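Local coordinates for protein Rd1NTF2_04 (Synthetic construct, PDB 6W3G) that is a de novo designed protein of the NTF2-like fold, probably made to explore new pocket shapes, with no established function, at residues A[20-25]-A[54-59]; A[29-34]-A[48-53]; A[83-88]-A[100-105]. All coordinates share one frame; numbering follows the deposited sequence.

Interaction 1: residues A[20-25]-A[54-59]; sequences EMMKTG and VDWIRH
Ile57 meets the C-terminal end of helix 11-24 with both of its branches, reaching out of helix 50-63 at a point where the axes of the two short helical pieces approach to 9.0 Å at an angle of 67°. Ile57 CG2 packs 3.6 Å from Gly25 CA, a close contact that glycine allows because it has no side chain; its positive phi (62°), at the point where the chain leaves helix 11-24, suits this residue as well. The other branch, with CG1 placed beside the backbone N (chi1 -64°), carries Ile57 CD1 to within 3.4 Å of Met22 SD. The Met22 and Ile57 side chains cross at roughly a right angle. Met22 is bent at its last two torsions, and its methyl CE ends obliquely to the Trp56 ring, 4.4 Å from Trp56 CH2. Met21 adds a looser touch, Met21 CE to Ile57 CD1 at 4.2 Å, which is less certain because the side chain is modelled in two conformations. This buried half is apolar and continues toward Phe34, which touches both Met21 and Ile57.

Toward solvent the contact is polar and sparser. The partly exposed Arg58 runs alongside Gly25, and its guanidinium lies near Gly25 O in a part of the model too tight to interpret further. The guanidinium bonds through NH1 to Ser27 OG, just beyond the turn. With an alanine in place of Arg58, the Ser27 hydroxyl would probably lose this partner and the chain at Gly25 its cover. Cohesion between the two helices therefore rests on methyl, sulfur and backbone surfaces, while polar chemistry lies at the solvent edge and is directed at the connecting turn.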
loop_
_atom_site.group_PDB
_atom_site.type_symbol
_atom_site.label_atom_id
_atom_site.label_comp_id
_atom_site.label_asym_id
_atom_site.label_seq_id
_atom_site.Cartn_x
_atom_site.Cartn_y
_atom_site.Cartn_z
ATOM N N GLU A 20 -6.849 -4.368 3.635
ATOM C CA GLU A 20 -6.853 -5.632 4.361
ATOM C C GLU A 20 -5.504 -6.330 4.255
ATOM O O GLU A 20 -5.020 -6.907 5.236
ATOM C CB GLU A 20 -7.970 -6.527 3.827
ATOM C CG GLU A 20 -8.177 -7.829 4.590
ATOM C CD GLU A 20 -8.514 -7.614 6.056
ATOM O OE1 GLU A 20 -9.012 -6.521 6.410
ATOM O OE2 GLU A 20 -8.278 -8.549 6.851
ATOM N N MET A 21 -4.879 -6.295 3.071
ATOM C CA MET A 21 -3.556 -6.895 2.909
ATOM C C MET A 21 -2.532 -6.200 3.792
ATOM O O MET A 21 -1.629 -6.842 4.339
ATOM C CB MET A 21 -3.111 -6.827 1.447
ATOM C CG MET A 21 -1.638 -7.189 1.212
ATOM S SD MET A 21 -1.093 -6.869 -0.483
ATOM C CE MET A 21 -0.932 -5.085 -0.437
ATOM N N MET A 22 -2.641 -4.878 3.921
ATOM C CA MET A 22 -1.695 -4.132 4.734
ATOM C C MET A 22 -1.760 -4.497 6.211
ATOM O O MET A 22 -0.800 -4.219 6.937
ATOM C CB MET A 22 -1.950 -2.635 4.570
ATOM C CG MET A 22 -1.620 -2.117 3.200
ATOM S SD MET A 22 0.152 -2.166 2.948
ATOM C CE MET A 22 0.657 -0.778 3.960
ATOM N N LYS A 23 -2.866 -5.091 6.678
ATOM C CA LYS A 23 -2.953 -5.494 8.081
ATOM C C LYS A 23 -1.980 -6.622 8.393
ATOM O O LYS A 23 -1.311 -6.602 9.432
ATOM C CB LYS A 23 -4.379 -5.936 8.434
ATOM C CG LYS A 23 -5.375 -4.797 8.575
ATOM N N THR A 24 -1.893 -7.614 7.510
ATOM C CA THR A 24 -1.112 -8.815 7.760
ATOM C C THR A 24 0.067 -8.995 6.817
ATOM O O THR A 24 0.913 -9.862 7.070
ATOM C CB THR A 24 -2.011 -10.058 7.647
ATOM O OG1 THR A 24 -2.568 -10.118 6.326
ATOM C CG2 THR A 24 -3.137 -10.004 8.682
ATOM N N GLY A 25 0.157 -8.217 5.746
ATOM C CA GLY A 25 1.178 -8.479 4.752
ATOM C C GLY A 25 1.022 -9.837 4.103
ATOM O O GLY A 25 2.023 -10.510 3.830
ATOM N N VAL A 54 6.289 -6.995 0.206
ATOM C CA VAL A 54 5.710 -7.765 1.309
ATOM C C VAL A 54 6.580 -7.663 2.552
ATOM O O VAL A 54 6.077 -7.466 3.666
ATOM C CB VAL A 54 5.518 -9.229 0.868
ATOM C CG1 VAL A 54 5.399 -10.148 2.064
ATOM C CG2 VAL A 54 4.295 -9.332 -0.006
ATOM N N ASP A 55 7.900 -7.774 2.384
ATOM C CA ASP A 55 8.809 -7.680 3.520
ATOM C C ASP A 55 8.708 -6.311 4.178
ATOM O O ASP A 55 8.786 -6.191 5.406
ATOM C CB ASP A 55 10.246 -7.941 3.067
ATOM C CG ASP A 55 10.501 -9.399 2.738
ATOM O OD1 ASP A 55 9.569 -10.222 2.877
ATOM O OD2 ASP A 55 11.640 -9.723 2.341
ATOM N N TRP A 56 8.553 -5.265 3.369
ATOM C CA TRP A 56 8.391 -3.924 3.907
ATOM C C TRP A 56 7.151 -3.853 4.785
ATOM O O TRP A 56 7.201 -3.347 5.912
ATOM C CB TRP A 56 8.319 -2.915 2.760
ATOM C CG TRP A 56 7.842 -1.572 3.185
ATOM C CD1 TRP A 56 8.486 -0.700 4.007
ATOM C CD2 TRP A 56 6.612 -0.946 2.815
ATOM N NE1 TRP A 56 7.729 0.434 4.177
ATOM C CE2 TRP A 56 6.576 0.311 3.450
ATOM C CE3 TRP A 56 5.538 -1.323 1.999
ATOM C CZ2 TRP A 56 5.505 1.189 3.303
ATOM C CZ3 TRP A 56 4.475 -0.448 1.855
ATOM C CH2 TRP A 56 4.465 0.791 2.505
ATOM N N ILE A 57 6.037 -4.408 4.304
ATOM C CA ILE A 57 4.800 -4.382 5.081
ATOM C C ILE A 57 4.966 -5.182 6.366
ATOM O O ILE A 57 4.546 -4.747 7.445
ATOM C CB ILE A 57 3.631 -4.922 4.231
ATOM C CG1 ILE A 57 3.390 -4.015 3.032
ATOM C CG2 ILE A 57 2.365 -5.055 5.070
ATOM C CD1 ILE A 57 2.391 -4.581 2.037
ATOM N N ARG A 58 5.585 -6.359 6.278
ATOM C CA ARG A 58 5.726 -7.212 7.454
ATOM C C ARG A 58 6.598 -6.561 8.522
ATOM O O ARG A 58 6.328 -6.703 9.719
ATOM C CB ARG A 58 6.289 -8.573 7.042
ATOM C CG ARG A 58 5.409 -9.315 6.053
ATOM C CD ARG A 58 5.307 -10.803 6.369
ATOM N NE ARG A 58 4.179 -11.423 5.673
ATOM C CZ ARG A 58 4.271 -12.160 4.566
ATOM N NH1 ARG A 58 3.171 -12.667 4.024
ATOM N NH2 ARG A 58 5.448 -12.405 4.003
ATOM N N HIS A 59 7.638 -5.830 8.116
ATOM C CA HIS A 59 8.442 -5.103 9.093
ATOM C C HIS A 59 7.596 -4.090 9.861
ATOM O O HIS A 59 7.735 -3.953 11.081
ATOM C CB HIS A 59 9.613 -4.397 8.409
ATOM C CG HIS A 59 10.163 -3.245 9.195
ATOM N ND1 HIS A 59 9.648 -1.968 9.103
ATOM C CD2 HIS A 59 11.171 -3.177 10.096
ATOM C CE1 HIS A 59 10.319 -1.165 9.908
ATOM N NE2 HIS A 59 11.250 -1.873 10.521
#

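Interaction 2: residues A[29-34]-A[48-53]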
loop_
_atom_site.group_PDB
_atom_site.type_symbol
_atom_site.label_atom_id
_atom_site.label_comp_id
_atom_site.label_asym_id
_atom_site.label_seq_id
_atom_site.Cartn_x
_atom_site.Cartn_y
_atom_site.Cartn_z
ATOM N N LYS A 29 -2.411 -12.251 -1.123
ATOM C CA LYS A 29 -3.020 -10.994 -1.542
ATOM C C LYS A 29 -2.033 -10.147 -2.331
ATOM O O LYS A 29 -2.389 -9.552 -3.357
ATOM C CB LYS A 29 -3.522 -10.224 -0.319
ATOM N N ALA A 30 -0.782 -10.086 -1.869
ATOM C CA ALA A 30 0.222 -9.274 -2.551
ATOM C C ALA A 30 0.447 -9.746 -3.983
ATOM O O ALA A 30 0.642 -8.926 -4.889
ATOM C CB ALA A 30 1.529 -9.299 -1.757
ATOM N N ASP A 31 0.427 -11.060 -4.216
ATOM C CA ASP A 31 0.548 -11.561 -5.580
ATOM C C ASP A 31 -0.580 -11.046 -6.461
ATOM O O ASP A 31 -0.395 -10.869 -7.669
ATOM C CB ASP A 31 0.543 -13.091 -5.604
ATOM C CG ASP A 31 1.837 -13.690 -5.091
ATOM O OD1 ASP A 31 2.800 -12.931 -4.862
ATOM O OD2 ASP A 31 1.885 -14.925 -4.911
ATOM N N GLU A 32 -1.761 -10.823 -5.889
ATOM C CA GLU A 32 -2.869 -10.353 -6.705
ATOM C C GLU A 32 -2.824 -8.844 -6.899
ATOM O O GLU A 32 -3.170 -8.358 -7.980
ATOM C CB GLU A 32 -4.205 -10.762 -6.078
ATOM N N LEU A 33 -2.368 -8.100 -5.890
ATOM C CA LEU A 33 -2.523 -6.649 -5.873
ATOM C C LEU A 33 -1.319 -5.907 -6.438
ATOM O O LEU A 33 -1.480 -4.814 -7.000
ATOM C CB LEU A 33 -2.765 -6.165 -4.442
ATOM C CG LEU A 33 -4.039 -6.668 -3.755
ATOM C CD1 LEU A 33 -4.208 -6.020 -2.395
ATOM C CD2 LEU A 33 -5.257 -6.419 -4.620
ATOM N N PHE A 34 -0.118 -6.452 -6.268
ATOM C CA PHE A 34 1.108 -5.795 -6.687
ATOM C C PHE A 34 1.506 -6.257 -8.092
ATOM O O PHE A 34 1.500 -7.455 -8.392
ATOM C CB PHE A 34 2.253 -6.106 -5.716
ATOM C CG PHE A 34 2.194 -5.345 -4.421
ATOM C CD1 PHE A 34 2.206 -3.960 -4.418
ATOM C CD2 PHE A 34 2.161 -6.009 -3.202
ATOM C CE1 PHE A 34 2.160 -3.254 -3.237
ATOM C CE2 PHE A 34 2.118 -5.305 -2.019
ATOM C CZ PHE A 34 2.115 -3.933 -2.034
ATOM N N HIS A 48 11.658 -2.889 -4.673
ATOM C CA HIS A 48 11.221 -3.292 -5.997
ATOM C C HIS A 48 10.737 -4.732 -5.941
ATOM O O HIS A 48 11.436 -5.597 -5.403
ATOM C CB HIS A 48 12.361 -3.169 -7.021
ATOM C CG HIS A 48 11.910 -3.284 -8.442
ATOM N ND1 HIS A 48 11.779 -4.493 -9.086
ATOM C CD2 HIS A 48 11.574 -2.338 -9.349
ATOM C CE1 HIS A 48 11.358 -4.290 -10.320
ATOM N NE2 HIS A 48 11.236 -2.989 -10.510
ATOM N N GLY A 49 9.548 -4.977 -6.491
ATOM C CA GLY A 49 9.017 -6.318 -6.608
ATOM C C GLY A 49 8.131 -6.723 -5.446
ATOM O O GLY A 49 8.101 -6.096 -4.383
ATOM N N ARG A 50 7.401 -7.825 -5.658
ATOM C CA ARG A 50 6.409 -8.252 -4.676
ATOM C C ARG A 50 7.068 -8.661 -3.369
ATOM O O ARG A 50 6.600 -8.282 -2.288
ATOM C CB ARG A 50 5.582 -9.414 -5.230
ATOM C CG ARG A 50 4.647 -9.002 -6.342
ATOM C CD ARG A 50 4.016 -10.197 -7.048
ATOM N NE ARG A 50 3.048 -9.737 -8.036
ATOM C CZ ARG A 50 2.592 -10.462 -9.047
ATOM N NH1 ARG A 50 3.015 -11.709 -9.218
ATOM N NH2 ARG A 50 1.714 -9.924 -9.890
ATOM N N GLU A 51 8.158 -9.423 -3.449
ATOM C CA GLU A 51 8.792 -9.935 -2.241
ATOM C C GLU A 51 9.280 -8.800 -1.351
ATOM O O GLU A 51 9.039 -8.799 -0.142
ATOM C CB GLU A 51 9.946 -10.868 -2.614
ATOM C CG GLU A 51 10.734 -11.365 -1.417
ATOM C CD GLU A 51 11.752 -12.428 -1.789
ATOM O OE1 GLU A 51 11.529 -13.147 -2.788
ATOM O OE2 GLU A 51 12.778 -12.535 -1.086
ATOM N N GLN A 52 9.958 -7.808 -1.932
ATOM C CA GLN A 52 10.429 -6.685 -1.134
ATOM C C GLN A 52 9.275 -5.854 -0.604
ATOM O O GLN A 52 9.344 -5.332 0.512
ATOM C CB GLN A 52 11.383 -5.815 -1.947
ATOM C CG GLN A 52 12.722 -6.492 -2.196
ATOM C CD GLN A 52 13.743 -5.589 -2.884
ATOM O OE1 GLN A 52 13.556 -4.374 -2.971
ATOM N NE2 GLN A 52 14.834 -6.175 -3.347
ATOM N N ALA A 53 8.199 -5.714 -1.390
ATOM C CA ALA A 53 7.037 -4.962 -0.919
ATOM C C ALA A 53 6.372 -5.662 0.260
ATOM O O ALA A 53 5.973 -5.014 1.233
ATOM C CB ALA A 53 6.048 -4.760 -2.071
#
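Arg50 leaves its helix with CG beside the backbone N (chi1 -70°) and then runs fully extended from CG to NE, which carries the guanidinium across to the backbone of Phe34. There it takes hold side-on: NE and NH2 both donate to the single carbonyl oxygen of Phe34. The bond from Arg50 NE to Phe34 O is 2.8 Å long, with an angle of 151° at the hydrogen, and its donor sits well above the carbonyl plane. Arg50 NH2 lies 2.9 Å from Phe34 O and comes in nearly along the C=O axis, in a less straight bond. The oxygen stays in the guanidinium plane for both, so the two bonds together should fix the rotation of that group.

Phe34 is the first residue to leave helix 27-33, and Gly49, at the N-cap position, precedes helix 50-63; in this NTF2-like fold the Arg50 side chain thus spans from the first turn of one helix to the exit of the other. Asp31 O, in the last turn of helix 27-33, lies over a face of the guanidinium, 3.2 Å from Arg50 NH2 but badly angled for a bond. A positive charge set against such carbonyls at a helix C-terminus is likely to be electrostatically favourable. The carboxylate of Asp31 offers charge alone, its OD1 being 4.5 Å from Arg50 NE and well out of the guanidinium plane. Arg50 also touches Pro36 and Gln112.

Next to this polar grip the packing turns apolar. Phe34 CB rests 3.8 Å from Arg50 CG, while the methyl of Ala53 stands over one face of the Phe34 ring in a CH-pi contact, with CB 4.1 Å from the ring centroid and only 15° off its normal. The ring edge meets Ala30 CB, and beyond the segments Met21, Ile57 and Ile113 also touch it.

Interaction 3: residues A[83-88]-A[100-105]; sequences IVFTVH and YVMVAV
Ile83 O receives two donors from the neighbouring strand: the N-H of Met102, at 2.8 Å between Met102 N and Ile83 O, and the weaker CA-H of Val101. Ile83 N returns a bond to Met102 O, closing an antiparallel hydrogen-bonded pair. Phe85 and Tyr100 form the next such pair, in which the bond from Tyr100 N to Phe85 O (2.8 Å) is almost straight at the hydrogen, 175°. Between them Val84 and Val101 make a non-hydrogen-bonded pair, their CG2 methyls side by side at 4.2 Å on the partly exposed face of the sheet.

The opposite face carries the denser packing. Phe85 has its CG wedged between the backbone N and the carbonyl carbon (chi1 62°), which swings the ring across the neighbouring strand and over Tyr100. Tyr100 CB stands above one ring face in a CH-pi contact, 3.3 Å from Phe85 CZ. The two rings themselves are nearly parallel, with planes 9° apart, but are slid so far that they barely overlap, their centroids being 5.4 Å apart. Val87 CG2 sits at the edge of the Phe85 ring and touches Tyr100 CD1. Met102 makes an oblique Met-aromatic contact with Phe85, Met102 SD to Phe85 CE2 being 4.1 Å, though two modelled conformers leave this less certain.

Phe18 of helix 11-24 meets both Phe85 and Met102. Main-chain bonds thus set the pairing of this hairpin, whereas the aromatic and sulfur-bearing face supplies the apolar surface against which the helix packs.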
loop_
_atom_site.group_PDB
_atom_site.type_symbol
_atom_site.label_atom_id
_atom_site.label_comp_id
_atom_site.label_asym_id
_atom_site.label_seq_id
_atom_site.Cartn_x
_atom_site.Cartn_y
_atom_site.Cartn_z
ATOM N N ILE A 83 -4.697 6.342 -5.618
ATOM C CA ILE A 83 -5.216 6.253 -4.257
ATOM C C ILE A 83 -4.276 7.006 -3.336
ATOM O O ILE A 83 -3.070 6.753 -3.335
ATOM C CB ILE A 83 -5.371 4.792 -3.799
ATOM C CG1 ILE A 83 -6.402 4.099 -4.674
ATOM C CG2 ILE A 83 -5.775 4.748 -2.310
ATOM C CD1 ILE A 83 -6.583 2.628 -4.398
ATOM N N VAL A 84 -4.825 7.953 -2.572
ATOM C CA VAL A 84 -4.101 8.642 -1.521
ATOM C C VAL A 84 -4.608 8.067 -0.213
ATOM O O VAL A 84 -5.827 8.012 0.008
ATOM C CB VAL A 84 -4.321 10.162 -1.559
ATOM C CG1 VAL A 84 -3.593 10.806 -0.402
ATOM C CG2 VAL A 84 -3.845 10.737 -2.858
ATOM N N PHE A 85 -3.691 7.601 0.629
ATOM C CA PHE A 85 -4.077 7.065 1.924
ATOM C C PHE A 85 -3.110 7.563 2.988
ATOM O O PHE A 85 -1.958 7.906 2.707
ATOM C CB PHE A 85 -4.174 5.536 1.902
ATOM C CG PHE A 85 -2.892 4.813 1.598
ATOM C CD1 PHE A 85 -2.087 4.342 2.629
ATOM C CD2 PHE A 85 -2.514 4.550 0.289
ATOM C CE1 PHE A 85 -0.929 3.656 2.372
ATOM C CE2 PHE A 85 -1.344 3.858 0.027
ATOM C CZ PHE A 85 -0.556 3.401 1.064
ATOM N N THR A 86 -3.614 7.670 4.201
ATOM C CA THR A 86 -2.779 8.012 5.340
ATOM C C THR A 86 -2.646 6.793 6.234
ATOM O O THR A 86 -3.549 5.954 6.322
ATOM C CB THR A 86 -3.335 9.211 6.090
ATOM O OG1 THR A 86 -4.735 9.052 6.279
ATOM C CG2 THR A 86 -3.098 10.463 5.304
ATOM N N VAL A 87 -1.500 6.686 6.887
ATOM C CA VAL A 87 -1.218 5.564 7.772
ATOM C C VAL A 87 -0.792 6.141 9.114
ATOM O O VAL A 87 0.101 6.989 9.163
ATOM C CB VAL A 87 -0.128 4.644 7.195
ATOM C CG1 VAL A 87 0.043 3.410 8.073
ATOM C CG2 VAL A 87 -0.484 4.226 5.771
ATOM N N HIS A 88 -1.463 5.715 10.176
ATOM C CA HIS A 88 -1.147 6.103 11.547
ATOM C C HIS A 88 -0.469 4.912 12.215
ATOM O O HIS A 88 -1.110 3.872 12.423
ATOM C CB HIS A 88 -2.414 6.495 12.307
ATOM C CG HIS A 88 -3.239 7.544 11.627
ATOM N ND1 HIS A 88 -4.519 7.855 12.033
ATOM C CD2 HIS A 88 -2.968 8.358 10.578
ATOM C CE1 HIS A 88 -5.003 8.813 11.261
ATOM N NE2 HIS A 88 -4.082 9.137 10.371
ATOM N N TYR A 100 0.628 8.378 1.871
ATOM C CA TYR A 100 1.136 7.676 0.710
ATOM C C TYR A 100 0.256 7.965 -0.496
ATOM O O TYR A 100 -0.961 8.178 -0.375
ATOM C CB TYR A 100 1.176 6.169 0.916
ATOM C CG TYR A 100 2.300 5.703 1.788
ATOM C CD1 TYR A 100 2.191 5.728 3.160
ATOM C CD2 TYR A 100 3.482 5.242 1.223
ATOM C CE1 TYR A 100 3.245 5.296 3.967
ATOM C CE2 TYR A 100 4.523 4.806 2.001
ATOM C CZ TYR A 100 4.406 4.841 3.371
ATOM O OH TYR A 100 5.461 4.409 4.147
ATOM N N VAL A 101 0.881 7.912 -1.673
ATOM C CA VAL A 101 0.190 7.990 -2.942
ATOM C C VAL A 101 0.496 6.711 -3.697
ATOM O O VAL A 101 1.658 6.292 -3.777
ATOM C CB VAL A 101 0.617 9.226 -3.753
ATOM C CG1 VAL A 101 -0.122 9.248 -5.074
ATOM C CG2 VAL A 101 0.316 10.505 -2.968
ATOM N N MET A 102 -0.529 6.105 -4.266
ATOM C CA MET A 102 -0.391 4.829 -4.951
ATOM C C MET A 102 -0.990 4.918 -6.339
ATOM O O MET A 102 -2.119 5.395 -6.504
ATOM C CB MET A 102 -1.079 3.727 -4.155
ATOM C CG MET A 102 -0.568 2.356 -4.462
ATOM S SD MET A 102 -1.102 1.251 -3.162
ATOM C CE MET A 102 -2.843 1.140 -3.557
ATOM N N VAL A 103 -0.237 4.444 -7.331
ATOM C CA VAL A 103 -0.692 4.388 -8.711
ATOM C C VAL A 103 -0.851 2.924 -9.065
ATOM O O VAL A 103 0.088 2.132 -8.890
ATOM C CB VAL A 103 0.273 5.099 -9.665
ATOM C CG1 VAL A 103 -0.186 4.892 -11.114
ATOM C CG2 VAL A 103 0.300 6.574 -9.296
ATOM N N ALA A 104 -2.050 2.568 -9.495
ATOM C CA ALA A 104 -2.360 1.245 -10.005
ATOM C C ALA A 104 -2.913 1.386 -11.414
ATOM O O ALA A 104 -3.507 2.412 -11.785
ATOM C CB ALA A 104 -3.362 0.524 -9.091
ATOM N N VAL A 105 -2.711 0.349 -12.216
ATOM C CA VAL A 105 -3.147 0.332 -13.603
ATOM C C VAL A 105 -4.132 -0.819 -13.770
ATOM O O VAL A 105 -3.871 -1.936 -13.312
ATOM C CB VAL A 105 -1.955 0.191 -14.566
ATOM C CG1 VAL A 105 -1.343 -1.187 -14.456
ATOM C CG2 VAL A 105 -2.406 0.464 -15.992
#

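Interactions 1 and 2 are neighbours, their centres about 10 Å apart. Both use helix 50-63, whose successive turns receive helix 27-33 and then the end of helix 11-24, and 29-34/48-53 falls within the span of chain bracketed by 20-25/54-59. They meet directly: Val54 packs on Ala30, and Met21 on Ala30, Leu33 and Phe34. Interaction 3 comes later in the chain, in the hairpin of strands 80-91 and 94-106, its centre about 14 Å from that of interaction 1 and 15 Å from that of interaction 2. Trp56 touches Tyr100, linking helix 50-63 to the sheet. Interactions 1 and 2 join the three helices to one another and interaction 3 pairs two strands of the sheet they pack on, consistent with an NTF2-like fold.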